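Local coordinates for cellulose binding domain-containing protein (Clostridium clariflavum, PDB 4B96), which probably binds cellulose through this calcium-containing family 3b carbohydrate-binding module, one part of a longer, probably membrane-anchored protein of a biomass-sensing system, at residues L62-E65 with K66-V69; I107-D110 with D111-F115. All blocks are in the same frame, centred on the assembly; numbering follows the deposited sequence.

Interaction 1: residues L62-E65 with K66-V69; sequences LGDE and KNDV
Asp64 OD2 receives the backbone N of Asn67 at 2.9 Å, a nearly straight bond (169°) that meets the oxygen on the anti side of the carboxylate, 22° out of its plane. Because Asp64 stands right before the short, weakly bonded helix at about 65-68, this is an N-cap bond: the side chain takes up an amide of the first turn. With CG anti to the backbone N (chi1 -177°), the carboxylate lies beside the carbonyl carbon, on the side of the chain's continuation, where OD2 meets Asn67 N. Asp68 OD2 accepts the backbone N of Asp64 at 2.9 Å, an almost linear bond that arrives from well above the carboxylate plane. A backbone bond from Asp68 N to Asp64 O, 2.9 Å, accompanies these two side-chain bonds, and both backbone polar groups of Asp64 are thus held by Asp68. Glu65 CB starts away from residues 66-69, and OE2 accepts from Tyr60 N at the end of strand 53-60. This surface turn, away from the calcium site, joins edge strands 53-60 and 69-75 of two antiparallel sheets; Val69 packs on Val57 and Tyr60 of the former, Val103 of strand 100-109 and Val88 of strand 83-90.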
loop_
_atom_site.group_PDB
_atom_site.type_symbol
_atom_site.label_atom_id
_atom_site.label_comp_id
_atom_site.label_asym_id
_atom_site.label_seq_id
_atom_site.Cartn_x
_atom_site.Cartn_y
_atom_site.Cartn_z
ATOM N N LEU A 62 24.732 0.947 2.367
ATOM C CA LEU A 62 24.958 1.376 3.737
ATOM C C LEU A 62 25.772 0.393 4.565
ATOM O O LEU A 62 25.894 0.531 5.781
ATOM C CB LEU A 62 23.603 1.615 4.417
ATOM C CG LEU A 62 22.759 2.694 3.726
ATOM C CD1 LEU A 62 21.413 2.676 4.390
ATOM C CD2 LEU A 62 23.384 4.075 3.829
ATOM N N GLY A 63 26.315 -0.631 3.954
ATOM C CA GLY A 63 27.155 -1.490 4.756
ATOM C C GLY A 63 27.685 -2.618 3.923
ATOM O O GLY A 63 27.856 -2.491 2.708
ATOM N N ASP A 64 27.935 -3.726 4.590
ATOM C CA ASP A 64 28.649 -4.817 3.984
ATOM C C ASP A 64 27.651 -5.798 3.418
ATOM O O ASP A 64 26.730 -6.253 4.137
ATOM C CB ASP A 64 29.578 -5.479 4.999
ATOM C CG ASP A 64 30.392 -6.588 4.370
ATOM O OD1 ASP A 64 31.284 -6.278 3.539
ATOM O OD2 ASP A 64 30.097 -7.769 4.658
ATOM N N GLU A 65 27.812 -6.139 2.134
ATOM C CA GLU A 65 26.811 -6.970 1.447
ATOM C C GLU A 65 26.726 -8.352 2.103
ATOM O O GLU A 65 25.635 -8.839 2.436
ATOM C CB GLU A 65 27.193 -7.128 -0.032
ATOM C CG GLU A 65 27.015 -5.845 -0.926
ATOM C CD GLU A 65 28.016 -4.751 -0.601
ATOM O OE1 GLU A 65 29.072 -5.106 -0.023
ATOM O OE2 GLU A 65 27.778 -3.547 -0.985
ATOM N N LYS A 66 27.872 -8.972 2.349
ATOM C CA LYS A 66 27.874 -10.310 2.986
ATOM C C LYS A 66 27.284 -10.334 4.415
ATOM O O LYS A 66 26.274 -11.005 4.726
ATOM C CB LYS A 66 29.287 -10.863 2.943
ATOM C CG LYS A 66 29.853 -10.698 1.527
ATOM C CD LYS A 66 31.314 -11.134 1.385
ATOM C CE LYS A 66 31.506 -11.987 0.129
ATOM N NZ LYS A 66 32.934 -12.455 0.010
ATOM N N ASN A 67 27.880 -9.535 5.270
ATOM C CA ASN A 67 27.520 -9.574 6.669
ATOM C C ASN A 67 26.244 -8.863 7.088
ATOM O O ASN A 67 25.640 -9.269 8.057
ATOM C CB ASN A 67 28.662 -9.048 7.471
ATOM C CG ASN A 67 29.840 -9.964 7.384
ATOM O OD1 ASN A 67 29.676 -11.197 7.402
ATOM N ND2 ASN A 67 31.027 -9.394 7.254
ATOM N N ASP A 68 25.849 -7.801 6.398
ATOM C CA ASP A 68 24.778 -6.920 6.939
ATOM C C ASP A 68 23.388 -7.135 6.387
ATOM O O ASP A 68 22.435 -6.648 6.988
ATOM C CB ASP A 68 25.137 -5.439 6.790
ATOM C CG ASP A 68 26.416 -5.074 7.570
ATOM O OD1 ASP A 68 26.817 -5.872 8.444
ATOM O OD2 ASP A 68 27.005 -3.991 7.333
ATOM N N VAL A 69 23.262 -7.789 5.229
ATOM C CA VAL A 69 21.972 -7.942 4.585
ATOM C C VAL A 69 21.651 -9.444 4.582
ATOM O O VAL A 69 22.476 -10.232 4.127
ATOM C CB VAL A 69 21.983 -7.438 3.146
ATOM C CG1 VAL A 69 20.564 -7.622 2.539
ATOM C CG2 VAL A 69 22.383 -5.947 3.086
#

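Interaction 2: residues I107-D110 with D111-F115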
loop_
_atom_site.group_PDB
_atom_site.type_symbol
_atom_site.label_atom_id
_atom_site.label_comp_id
_atom_site.label_asym_id
_atom_site.label_seq_id
_atom_site.Cartn_x
_atom_site.Cartn_y
_atom_site.Cartn_z
ATOM N N ILE A 107 17.771 -14.022 -5.968
ATOM C CA ILE A 107 17.663 -15.403 -5.485
ATOM C C ILE A 107 17.715 -16.382 -6.686
ATOM O O ILE A 107 17.304 -16.024 -7.798
ATOM C CB ILE A 107 16.326 -15.642 -4.724
ATOM C CG1 ILE A 107 15.123 -15.222 -5.581
ATOM C CG2 ILE A 107 16.369 -14.950 -3.361
ATOM C CD1 ILE A 107 13.744 -15.577 -4.951
ATOM N N THR A 108 18.218 -17.588 -6.453
ATOM C CA THR A 108 18.390 -18.584 -7.511
ATOM C C THR A 108 17.992 -19.903 -6.864
ATOM O O THR A 108 18.047 -20.026 -5.642
ATOM C CB THR A 108 19.900 -18.644 -7.937
ATOM O OG1 THR A 108 20.724 -18.792 -6.754
ATOM C CG2 THR A 108 20.312 -17.332 -8.644
ATOM N N ARG A 109 17.595 -20.879 -7.664
ATOM C CA ARG A 109 17.419 -22.233 -7.163
ATOM C C ARG A 109 18.809 -22.832 -7.025
ATOM O O ARG A 109 19.686 -22.646 -7.904
ATOM C CB ARG A 109 16.620 -23.095 -8.151
ATOM C CG ARG A 109 15.195 -22.592 -8.355
ATOM C CD ARG A 109 14.553 -23.544 -9.347
ATOM N NE ARG A 109 13.114 -23.330 -9.409
ATOM C CZ ARG A 109 12.297 -24.141 -10.094
ATOM N NH1 ARG A 109 12.808 -25.164 -10.797
ATOM N NH2 ARG A 109 10.964 -23.930 -10.087
ATOM N N ASP A 110 19.011 -23.591 -5.956
ATOM C CA ASP A 110 20.301 -24.220 -5.726
ATOM C C ASP A 110 20.690 -25.143 -6.871
ATOM O O ASP A 110 21.886 -25.372 -7.102
ATOM C CB ASP A 110 20.259 -25.043 -4.447
ATOM C CG ASP A 110 21.628 -25.567 -4.057
ATOM O OD1 ASP A 110 22.534 -24.775 -3.710
ATOM O OD2 ASP A 110 21.802 -26.779 -4.098
ATOM N N ASP A 111 19.722 -25.699 -7.596
ATOM C CA ASP A 111 20.145 -26.489 -8.762
ATOM C C ASP A 111 20.264 -25.693 -10.069
ATOM O O ASP A 111 20.466 -26.283 -11.118
ATOM C CB ASP A 111 19.231 -27.692 -8.981
ATOM C CG ASP A 111 17.806 -27.284 -9.418
ATOM O OD1 ASP A 111 17.471 -26.069 -9.481
ATOM O OD2 ASP A 111 17.045 -28.218 -9.751
ATOM N N TRP A 112 20.092 -24.372 -10.012
ATOM C CA TRP A 112 20.252 -23.530 -11.198
ATOM C C TRP A 112 19.213 -23.790 -12.294
ATOM O O TRP A 112 19.380 -23.346 -13.420
ATOM C CB TRP A 112 21.664 -23.683 -11.770
ATOM C CG TRP A 112 22.685 -23.123 -10.864
ATOM C CD1 TRP A 112 23.545 -23.808 -10.013
ATOM C CD2 TRP A 112 22.944 -21.735 -10.670
ATOM N NE1 TRP A 112 24.326 -22.905 -9.316
ATOM C CE2 TRP A 112 23.978 -21.631 -9.694
ATOM C CE3 TRP A 112 22.398 -20.564 -11.227
ATOM C CZ2 TRP A 112 24.491 -20.397 -9.273
ATOM C CZ3 TRP A 112 22.905 -19.344 -10.809
ATOM C CH2 TRP A 112 23.956 -19.269 -9.837
ATOM N N THR A 113 18.107 -24.431 -11.959
ATOM C CA THR A 113 17.009 -24.525 -12.914
ATOM C C THR A 113 16.202 -23.201 -12.867
ATOM O O THR A 113 16.350 -22.403 -11.940
ATOM C CB THR A 113 16.146 -25.791 -12.697
ATOM O OG1 THR A 113 15.548 -25.787 -11.386
ATOM C CG2 THR A 113 17.015 -27.052 -12.930
ATOM N N GLU A 114 15.407 -22.955 -13.906
ATOM C CA GLU A 114 14.757 -21.653 -14.107
ATOM C C GLU A 114 13.473 -21.475 -13.306
ATOM O O GLU A 114 12.671 -22.415 -13.158
ATOM C CB GLU A 114 14.402 -21.473 -15.593
ATOM C CG GLU A 114 15.613 -21.110 -16.476
ATOM C CD GLU A 114 15.231 -20.943 -17.970
ATOM O OE1 GLU A 114 14.258 -21.601 -18.436
ATOM O OE2 GLU A 114 15.901 -20.152 -18.650
ATOM N N PHE A 115 13.278 -20.249 -12.823
ATOM C CA PHE A 115 11.964 -19.832 -12.329
ATOM C C PHE A 115 11.038 -19.481 -13.510
ATOM O O PHE A 115 11.519 -19.142 -14.601
ATOM C CB PHE A 115 12.084 -18.546 -11.505
ATOM C CG PHE A 115 12.902 -18.690 -10.281
ATOM C CD1 PHE A 115 12.391 -19.327 -9.155
ATOM C CD2 PHE A 115 14.179 -18.118 -10.215
ATOM C CE1 PHE A 115 13.159 -19.429 -7.960
ATOM C CE2 PHE A 115 14.958 -18.216 -9.048
ATOM C CZ PHE A 115 14.456 -18.874 -7.898
HETATM O O HOH W 1 17.954 -20.830 -10.468
#
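Among the polar bonds, Arg109 NH1 donates to Thr113 OG1 at 2.9 Å, with the hydroxyl oxygen in the guanidinium plane (7° out). That hydroxyl in turn donates to Asp111 OD1 at 2.7 Å, and Thr113 N reaches the same oxygen from the same face of the carboxylate. Asp111 CG sits between its backbone N and carbonyl carbon (chi1 68°), from where OD1 can take both donors. The Thr113 N bond makes an Asx turn, overlapping a type I beta turn from Arg109 to Trp112 that is closed by Trp112 N to Arg109 O, 2.8 Å; together they reverse the chain at the end of strand 100-109. A water bridges the two segments, accepting from Arg109 N and donating to Thr113 O. NH2 of Arg109 makes a salt bridge with Asp48, while Glu114 O lies 3.5 Å above the centre of the guanidinium. The carbonyl oxygen of Ile107 meets Phe115 CE2 at the ring edge, near the ring plane, at 3.4 Å. In the nonpolar contacts, Arg109 CG makes an off-centre CH-pi approach to Phe115, 4.2 Å from the ring centroid, and Ile107 CG1 touches Phe115 CZ. Thr108 lies side by side with Trp112, CB over one ring face and CG2 3.9 Å from Trp112 CZ3.

From the N terminus, strand 53-60 runs into interaction 1, where the short, weakly bonded helix at about 65-68 closes the turn and the chain passes on to strand 69-75. These two strands are edge strands of different antiparallel sheets, so residues 62-69 carry the chain from one sheet to the other. Interaction 2 includes the end of strand 100-109, after which residues 110-114 lead to strand 115-116, next to the calcium site that includes Asn116 and Asp120. The two local loops lie in series, neither nesting nor crossing. The centres of interactions 1 and 2 are 23 Å apart. Strands 53-60 and 100-109 are antiparallel neighbours, so the contacts sit at opposite ends of the pair.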